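Local structure of kappa-carrageenase (Pseudoalteromonas carrageenovora, 1DYP) at residues 175-186 / 206-216. The protein hydrolyses internal beta-1,4 linkages between D-galactose 4-sulfate and 3,6-anhydro-D-galactose in kappa-carrageenan, using this family 16 glycoside hydrolase catalytic domain. The protein carries 1 engineered substitution. Residues are numbered along the deposited sequence; the frame is centred on the assembly and turned at random.
Sequences PQTNHNGYHLPF and WYVDGEIVGEK. With CD (cadmium ion), chain B.
K216 reaches from the second strand of the hairpin 206-216 into the carbonyl oxygens at the end of helix 175-178, a worked example of a lysine gripped by backbone carbonyls. K216 CB lies 4.0 Å from T177 O, and CG passes N180 ND2. CD runs by the carbonyls of Q176 and T177, the bend at chi2 (-67°) turning the chain toward them, and CE approaches N180 OD1. K216 NZ then donates to Q176 O at 2.8 Å and to H179 O at 2.8 Å, each from above the carbonyl plane. It also donates to a water and, in plane, to P175 O; with four acceptors for three N-H groups, the 3.3 Å bond from K216 NZ to P175 O is likely to be the looser, shared one. N180 slides past this lysine in the opposite direction, its ND2 3.1 Å from W206 CZ3 over one face of the indole while bonding to H154 O. W206 NE1 binds the backbone O of D139, an active-site residue. V213 CG1 sits over the centre of the Y182 ring, a CH-pi contact; V213 and G214 lie together opposite W206 in a classic beta bulge. With an alanine at K216, the Q176 and H179 carbonyls would probably lose the donor they share. Strand 181-183, paired with strand 151-162, is thus joined to the hairpin by CH-pi and apolar contacts with bridging waters, and the helix end by a probably charged ammonium among carbonyl dipoles.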
ATOM      1  N   PRO A 175      12.438 -12.171   4.611  1.00 10.81           N
ATOM      2  CA  PRO A 175      11.109 -12.775   4.729  1.00 10.50           C
ATOM      3  C   PRO A 175      10.624 -13.122   6.134  1.00 10.11           C
ATOM      4  O   PRO A 175       9.447 -12.952   6.445  1.00  9.77           O
ATOM      5  CB  PRO A 175      11.212 -14.007   3.832  1.00 10.73           C
ATOM      6  CG  PRO A 175      12.644 -14.387   3.962  1.00 11.02           C
ATOM      7  CD  PRO A 175      13.348 -13.059   3.864  1.00 10.94           C
ATOM      8  N   GLN A 176      11.519 -13.605   6.987  1.00  9.80           N
ATOM      9  CA  GLN A 176      11.110 -13.987   8.331  1.00  9.64           C
ATOM     10  C   GLN A 176      10.536 -12.825   9.135  1.00  9.15           C
ATOM     11  O   GLN A 176       9.589 -13.001   9.894  1.00  8.96           O
ATOM     12  CB  GLN A 176      12.282 -14.628   9.075  1.00 10.13           C
ATOM     13  CG  GLN A 176      11.941 -15.112  10.471  1.00 11.23           C
ATOM     14  CD  GLN A 176      12.954 -16.108  10.997  1.00 11.72           C
ATOM     15  OE1 GLN A 176      12.812 -17.315  10.798  1.00 12.73           O
ATOM     16  NE2 GLN A 176      13.991 -15.605  11.657  1.00 12.29           N
ATOM     17  N   THR A 177      11.097 -11.636   8.957  1.00  8.67           N
ATOM     18  CA  THR A 177      10.613 -10.471   9.685  1.00  8.20           C
ATOM     19  C   THR A 177       9.705  -9.568   8.862  1.00  8.00           C
ATOM     20  O   THR A 177       8.889  -8.837   9.421  1.00  7.87           O
ATOM     21  CB  THR A 177      11.779  -9.591  10.185  1.00  8.26           C
ATOM     22  OG1 THR A 177      12.699  -9.369   9.107  1.00  8.30           O
ATOM     23  CG2 THR A 177      12.496 -10.255  11.347  1.00  8.19           C
ATOM     24  N   ASN A 178       9.829  -9.632   7.539  1.00  7.76           N
ATOM     25  CA  ASN A 178       9.060  -8.739   6.676  1.00  7.46           C
ATOM     26  C   ASN A 178       8.054  -9.320   5.684  1.00  7.20           C
ATOM     27  O   ASN A 178       7.382  -8.558   4.991  1.00  7.41           O
ATOM     28  CB  ASN A 178      10.033  -7.854   5.890  1.00  7.30           C
ATOM     29  CG  ASN A 178      10.883  -6.970   6.786  1.00  7.42           C
ATOM     30  OD1 ASN A 178      11.462  -7.430   7.770  1.00  7.91           O
ATOM     31  ND2 ASN A 178      10.975  -5.694   6.435  1.00  7.32           N
ATOM     32  N   HIS A 179       7.933 -10.639   5.596  1.00  7.11           N
ATOM     33  CA  HIS A 179       6.998 -11.208   4.630  1.00  7.03           C
ATOM     34  C   HIS A 179       5.961 -12.177   5.166  1.00  7.02           C
ATOM     35  O   HIS A 179       6.261 -13.050   5.978  1.00  7.17           O
ATOM     36  CB  HIS A 179       7.771 -11.902   3.498  1.00  6.69           C
ATOM     37  CG  HIS A 179       6.893 -12.567   2.478  1.00  6.93           C
ATOM     38  ND1 HIS A 179       5.902 -11.893   1.796  1.00  6.72           N
ATOM     39  CD2 HIS A 179       6.878 -13.838   2.004  1.00  7.03           C
ATOM     40  CE1 HIS A 179       5.316 -12.718   0.945  1.00  6.80           C
ATOM     41  NE2 HIS A 179       5.889 -13.903   1.051  1.00  7.01           N
ATOM     42  N   ASN A 180       4.732 -11.998   4.693  1.00  7.19           N
ATOM     43  CA  ASN A 180       3.618 -12.882   5.022  1.00  7.29           C
ATOM     44  C   ASN A 180       2.951 -13.155   3.686  1.00  7.50           C
ATOM     45  O   ASN A 180       2.259 -12.290   3.151  1.00  7.52           O
ATOM     46  CB  ASN A 180       2.587 -12.218   5.942  1.00  7.24           C
ATOM     47  CG  ASN A 180       3.106 -11.969   7.337  1.00  7.06           C
ATOM     48  OD1 ASN A 180       3.338 -12.899   8.115  1.00  6.94           O
ATOM     49  ND2 ASN A 180       3.283 -10.700   7.669  1.00  7.21           N
ATOM     50  N   GLY A 181       3.180 -14.342   3.137  1.00  7.69           N
ATOM     51  CA  GLY A 181       2.570 -14.707   1.871  1.00  8.25           C
ATOM     52  C   GLY A 181       1.322 -15.502   2.182  1.00  8.44           C
ATOM     53  O   GLY A 181       1.302 -16.274   3.141  1.00  8.57           O
ATOM     54  N   TYR A 182       0.279 -15.331   1.380  1.00  8.73           N
ATOM     55  CA  TYR A 182      -0.970 -16.034   1.636  1.00  8.96           C
ATOM     56  C   TYR A 182      -1.676 -16.462   0.362  1.00  9.17           C
ATOM     57  O   TYR A 182      -1.695 -15.733  -0.631  1.00  9.48           O
ATOM     58  CB  TYR A 182      -1.894 -15.123   2.445  1.00  8.65           C
ATOM     59  CG  TYR A 182      -3.233 -15.716   2.829  1.00  8.39           C
ATOM     60  CD1 TYR A 182      -3.315 -16.819   3.679  1.00  8.32           C
ATOM     61  CD2 TYR A 182      -4.423 -15.124   2.405  1.00  8.50           C
ATOM     62  CE1 TYR A 182      -4.546 -17.312   4.103  1.00  8.42           C
ATOM     63  CE2 TYR A 182      -5.662 -15.610   2.824  1.00  8.29           C
ATOM     64  CZ  TYR A 182      -5.715 -16.700   3.676  1.00  8.40           C
ATOM     65  OH  TYR A 182      -6.934 -17.154   4.123  1.00  8.70           O
ATOM     66  N   HIS A 183      -2.249 -17.658   0.393  1.00  9.45           N
ATOM     67  CA  HIS A 183      -2.999 -18.152  -0.745  1.00  9.65           C
ATOM     68  C   HIS A 183      -4.463 -17.895  -0.406  1.00  9.43           C
ATOM     69  O   HIS A 183      -5.040 -18.553   0.461  1.00  9.63           O
ATOM     70  CB  HIS A 183      -2.747 -19.645  -0.960  1.00 10.59           C
ATOM     71  CG  HIS A 183      -3.483 -20.209  -2.133  1.00 11.71           C
ATOM     72  ND1 HIS A 183      -4.769 -20.693  -2.040  1.00 12.56           N
ATOM     73  CD2 HIS A 183      -3.137 -20.303  -3.437  1.00 12.42           C
ATOM     74  CE1 HIS A 183      -5.186 -21.060  -3.239  1.00 12.51           C
ATOM     75  NE2 HIS A 183      -4.215 -20.832  -4.105  1.00 12.85           N
ATOM     76  N   LEU A 184      -5.051 -16.916  -1.082  1.00  9.01           N
ATOM     77  CA  LEU A 184      -6.441 -16.551  -0.843  1.00  8.87           C
ATOM     78  C   LEU A 184      -7.401 -17.679  -1.197  1.00  8.96           C
ATOM     79  O   LEU A 184      -7.195 -18.402  -2.171  1.00  9.00           O
ATOM     80  CB  LEU A 184      -6.804 -15.311  -1.664  1.00  8.61           C
ATOM     81  CG  LEU A 184      -6.016 -14.027  -1.386  1.00  8.27           C
ATOM     82  CD1 LEU A 184      -6.238 -13.026  -2.517  1.00  8.06           C
ATOM     83  CD2 LEU A 184      -6.452 -13.443  -0.054  1.00  8.11           C
ATOM     84  N   PRO A 185      -8.460 -17.852  -0.395  1.00  9.23           N
ATOM     85  CA  PRO A 185      -9.440 -18.907  -0.666  1.00  9.27           C
ATOM     86  C   PRO A 185     -10.509 -18.410  -1.638  1.00  9.34           C
ATOM     87  O   PRO A 185     -11.605 -18.969  -1.722  1.00  9.79           O
ATOM     88  CB  PRO A 185     -10.003 -19.207   0.719  1.00  9.16           C
ATOM     89  CG  PRO A 185      -9.999 -17.866   1.366  1.00  9.40           C
ATOM     90  CD  PRO A 185      -8.640 -17.307   0.964  1.00  9.31           C
ATOM     91  N   PHE A 186     -10.167 -17.363  -2.383  1.00  8.91           N
ATOM     92  CA  PHE A 186     -11.079 -16.758  -3.346  1.00  8.94           C
ATOM     93  C   PHE A 186     -10.287 -15.909  -4.332  1.00  8.73           C
ATOM     94  O   PHE A 186      -9.103 -15.637  -4.118  1.00  8.72           O
ATOM     95  CB  PHE A 186     -12.094 -15.875  -2.609  1.00  8.88           C
ATOM     96  CG  PHE A 186     -11.460 -14.818  -1.735  1.00  9.19           C
ATOM     97  CD1 PHE A 186     -10.950 -13.649  -2.291  1.00  9.14           C
ATOM     98  CD2 PHE A 186     -11.352 -15.005  -0.357  1.00  9.23           C
ATOM     99  CE1 PHE A 186     -10.340 -12.680  -1.491  1.00  9.15           C
ATOM    100  CE2 PHE A 186     -10.744 -14.042   0.451  1.00  9.49           C
ATOM    101  CZ  PHE A 186     -10.237 -12.877  -0.117  1.00  9.33           C
ATOM    102  N   TRP A 206      -2.143  -9.513  10.578  1.00  6.62           N
ATOM    103  CA  TRP A 206      -2.904  -9.277   9.353  1.00  6.45           C
ATOM    104  C   TRP A 206      -4.123 -10.182   9.236  1.00  6.60           C
ATOM    105  O   TRP A 206      -4.088 -11.345   9.641  1.00  6.27           O
ATOM    106  CB  TRP A 206      -2.017  -9.503   8.130  1.00  6.40           C
ATOM    107  CG  TRP A 206      -0.946  -8.474   7.890  1.00  5.95           C
ATOM    108  CD1 TRP A 206      -0.964  -7.492   6.942  1.00  5.93           C
ATOM    109  CD2 TRP A 206       0.349  -8.408   8.510  1.00  5.94           C
ATOM    110  NE1 TRP A 206       0.240  -6.831   6.917  1.00  5.79           N
ATOM    111  CE2 TRP A 206       1.065  -7.371   7.869  1.00  5.80           C
ATOM    112  CE3 TRP A 206       0.978  -9.126   9.538  1.00  5.74           C
ATOM    113  CZ2 TRP A 206       2.382  -7.035   8.218  1.00  5.92           C
ATOM    114  CZ3 TRP A 206       2.295  -8.790   9.886  1.00  5.76           C
ATOM    115  CH2 TRP A 206       2.977  -7.755   9.224  1.00  5.82           C
ATOM    116  N   TYR A 207      -5.185  -9.644   8.645  1.00  6.80           N
ATOM    117  CA  TYR A 207      -6.432 -10.378   8.472  1.00  7.31           C
ATOM    118  C   TYR A 207      -6.992 -10.267   7.062  1.00  7.28           C
ATOM    119  O   TYR A 207      -6.830  -9.251   6.395  1.00  7.05           O
ATOM    120  CB  TYR A 207      -7.510  -9.847   9.420  1.00  7.80           C
ATOM    121  CG  TYR A 207      -7.153  -9.856  10.886  1.00  8.52           C
ATOM    122  CD1 TYR A 207      -6.280  -8.910  11.420  1.00  8.70           C
ATOM    123  CD2 TYR A 207      -7.702 -10.806  11.743  1.00  8.67           C
ATOM    124  CE1 TYR A 207      -5.964  -8.909  12.778  1.00  9.39           C
ATOM    125  CE2 TYR A 207      -7.392 -10.817  13.106  1.00  9.44           C
ATOM    126  CZ  TYR A 207      -6.524  -9.866  13.613  1.00  9.48           C
ATOM    127  OH  TYR A 207      -6.222  -9.866  14.956  1.00 10.46           O
ATOM    128  N   VAL A 208      -7.660 -11.329   6.624  1.00  7.40           N
ATOM    129  CA  VAL A 208      -8.325 -11.356   5.326  1.00  7.64           C
ATOM    130  C   VAL A 208      -9.660 -12.043   5.590  1.00  7.94           C
ATOM    131  O   VAL A 208      -9.701 -13.210   5.975  1.00  8.06           O
ATOM    132  CB  VAL A 208      -7.537 -12.145   4.267  1.00  7.54           C
ATOM    133  CG1 VAL A 208      -8.351 -12.232   2.977  1.00  7.82           C
ATOM    134  CG2 VAL A 208      -6.212 -11.454   3.980  1.00  7.40           C
ATOM    135  N   ASP A 209     -10.748 -11.307   5.399  1.00  8.26           N
ATOM    136  CA  ASP A 209     -12.082 -11.836   5.648  1.00  8.90           C
ATOM    137  C   ASP A 209     -12.175 -12.485   7.033  1.00  9.39           C
ATOM    138  O   ASP A 209     -12.762 -13.557   7.197  1.00  9.64           O
ATOM    139  CB  ASP A 209     -12.490 -12.835   4.557  1.00  8.96           C
ATOM    140  CG  ASP A 209     -12.912 -12.151   3.261  1.00  9.09           C
ATOM    141  OD1 ASP A 209     -13.123 -10.922   3.269  1.00  8.91           O
ATOM    142  OD2 ASP A 209     -13.050 -12.845   2.232  1.00  9.19           O
ATOM    143  N   GLY A 210     -11.575 -11.826   8.022  1.00  9.64           N
ATOM    144  CA  GLY A 210     -11.625 -12.312   9.391  1.00 10.28           C
ATOM    145  C   GLY A 210     -10.568 -13.308   9.824  1.00 10.57           C
ATOM    146  O   GLY A 210     -10.363 -13.506  11.020  1.00 11.06           O
ATOM    147  N   GLU A 211      -9.899 -13.937   8.865  1.00 10.49           N
ATOM    148  CA  GLU A 211      -8.867 -14.923   9.170  1.00 10.62           C
ATOM    149  C   GLU A 211      -7.496 -14.285   9.326  1.00 10.02           C
ATOM    150  O   GLU A 211      -7.148 -13.370   8.587  1.00  9.70           O
ATOM    151  CB  GLU A 211      -8.814 -15.973   8.060  1.00 11.74           C
ATOM    152  CG  GLU A 211     -10.089 -16.781   7.933  1.00 13.76           C
ATOM    153  CD  GLU A 211     -10.335 -17.636   9.156  1.00 14.47           C
ATOM    154  OE1 GLU A 211      -9.538 -18.563   9.393  1.00 15.85           O
ATOM    155  OE2 GLU A 211     -11.315 -17.372   9.885  1.00 16.00           O
ATOM    156  N   ILE A 212      -6.718 -14.763  10.293  1.00  9.60           N
ATOM    157  CA  ILE A 212      -5.374 -14.232  10.498  1.00  9.29           C
ATOM    158  C   ILE A 212      -4.467 -14.851   9.440  1.00  8.92           C
ATOM    159  O   ILE A 212      -4.344 -16.076   9.355  1.00  8.77           O
ATOM    160  CB  ILE A 212      -4.836 -14.571  11.908  1.00  9.62           C
ATOM    161  CG1 ILE A 212      -5.671 -13.850  12.969  1.00  9.84           C
ATOM    162  CG2 ILE A 212      -3.363 -14.167  12.016  1.00  9.75           C
ATOM    163  CD1 ILE A 212      -5.253 -14.145  14.402  1.00 10.23           C
ATOM    164  N   VAL A 213      -3.844 -14.005   8.625  1.00  8.27           N
ATOM    165  CA  VAL A 213      -2.976 -14.484   7.555  1.00  7.72           C
ATOM    166  C   VAL A 213      -1.525 -14.077   7.746  1.00  7.45           C
ATOM    167  O   VAL A 213      -0.663 -14.411   6.936  1.00  7.31           O
ATOM    168  CB  VAL A 213      -3.453 -13.964   6.181  1.00  7.77           C
ATOM    169  CG1 VAL A 213      -4.915 -14.317   5.977  1.00  7.71           C
ATOM    170  CG2 VAL A 213      -3.253 -12.461   6.085  1.00  7.63           C
ATOM    171  N   GLY A 214      -1.260 -13.344   8.816  1.00  7.05           N
ATOM    172  CA  GLY A 214       0.101 -12.929   9.071  1.00  6.87           C
ATOM    173  C   GLY A 214       0.288 -12.358  10.456  1.00  6.71           C
ATOM    174  O   GLY A 214      -0.647 -11.839  11.063  1.00  6.70           O
ATOM    175  N   GLU A 215       1.499 -12.502  10.975  1.00  6.62           N
ATOM    176  CA  GLU A 215       1.849 -11.949  12.278  1.00  6.66           C
ATOM    177  C   GLU A 215       3.355 -11.811  12.341  1.00  6.64           C
ATOM    178  O   GLU A 215       4.091 -12.725  11.966  1.00  6.34           O
ATOM    179  CB  GLU A 215       1.389 -12.823  13.453  1.00  7.01           C
ATOM    180  CG  GLU A 215       1.750 -12.154  14.798  1.00  7.54           C
ATOM    181  CD  GLU A 215       1.471 -13.004  16.027  1.00  7.80           C
ATOM    182  OE1 GLU A 215       1.518 -14.241  15.930  1.00  7.70           O
ATOM    183  OE2 GLU A 215       1.231 -12.419  17.104  1.00  8.15           O
ATOM    184  N   LYS A 216       3.800 -10.656  12.817  1.00  6.54           N
ATOM    185  CA  LYS A 216       5.218 -10.366  12.955  1.00  6.97           C
ATOM    186  C   LYS A 216       5.397  -9.541  14.212  1.00  7.24           C
ATOM    187  O   LYS A 216       4.444  -8.951  14.716  1.00  7.43           O
ATOM    188  CB  LYS A 216       5.722  -9.526  11.777  1.00  6.92           C
ATOM    189  CG  LYS A 216       5.582 -10.156  10.406  1.00  7.04           C
ATOM    190  CD  LYS A 216       6.472 -11.370  10.252  1.00  7.23           C
ATOM    191  CE  LYS A 216       6.411 -11.889   8.825  1.00  7.29           C
ATOM    192  NZ  LYS A 216       7.076 -13.218   8.670  1.00  7.54           N
TER
HETATM  193 CD    CD B1298       1.684 -14.370  18.340  1.00  8.65          CD
HETATM  194  O   HOH W   1       5.110 -14.690  10.183  1.00  5.98           O
HETATM  195  O   HOH W   2       1.588 -15.500   5.653  1.00  9.03           O
HETATM  196  O   HOH W   3      -9.263 -15.541   4.267  1.00 10.88           O
HETATM  197  O   HOH W   4      -0.634 -14.771  18.440  1.00 10.54           O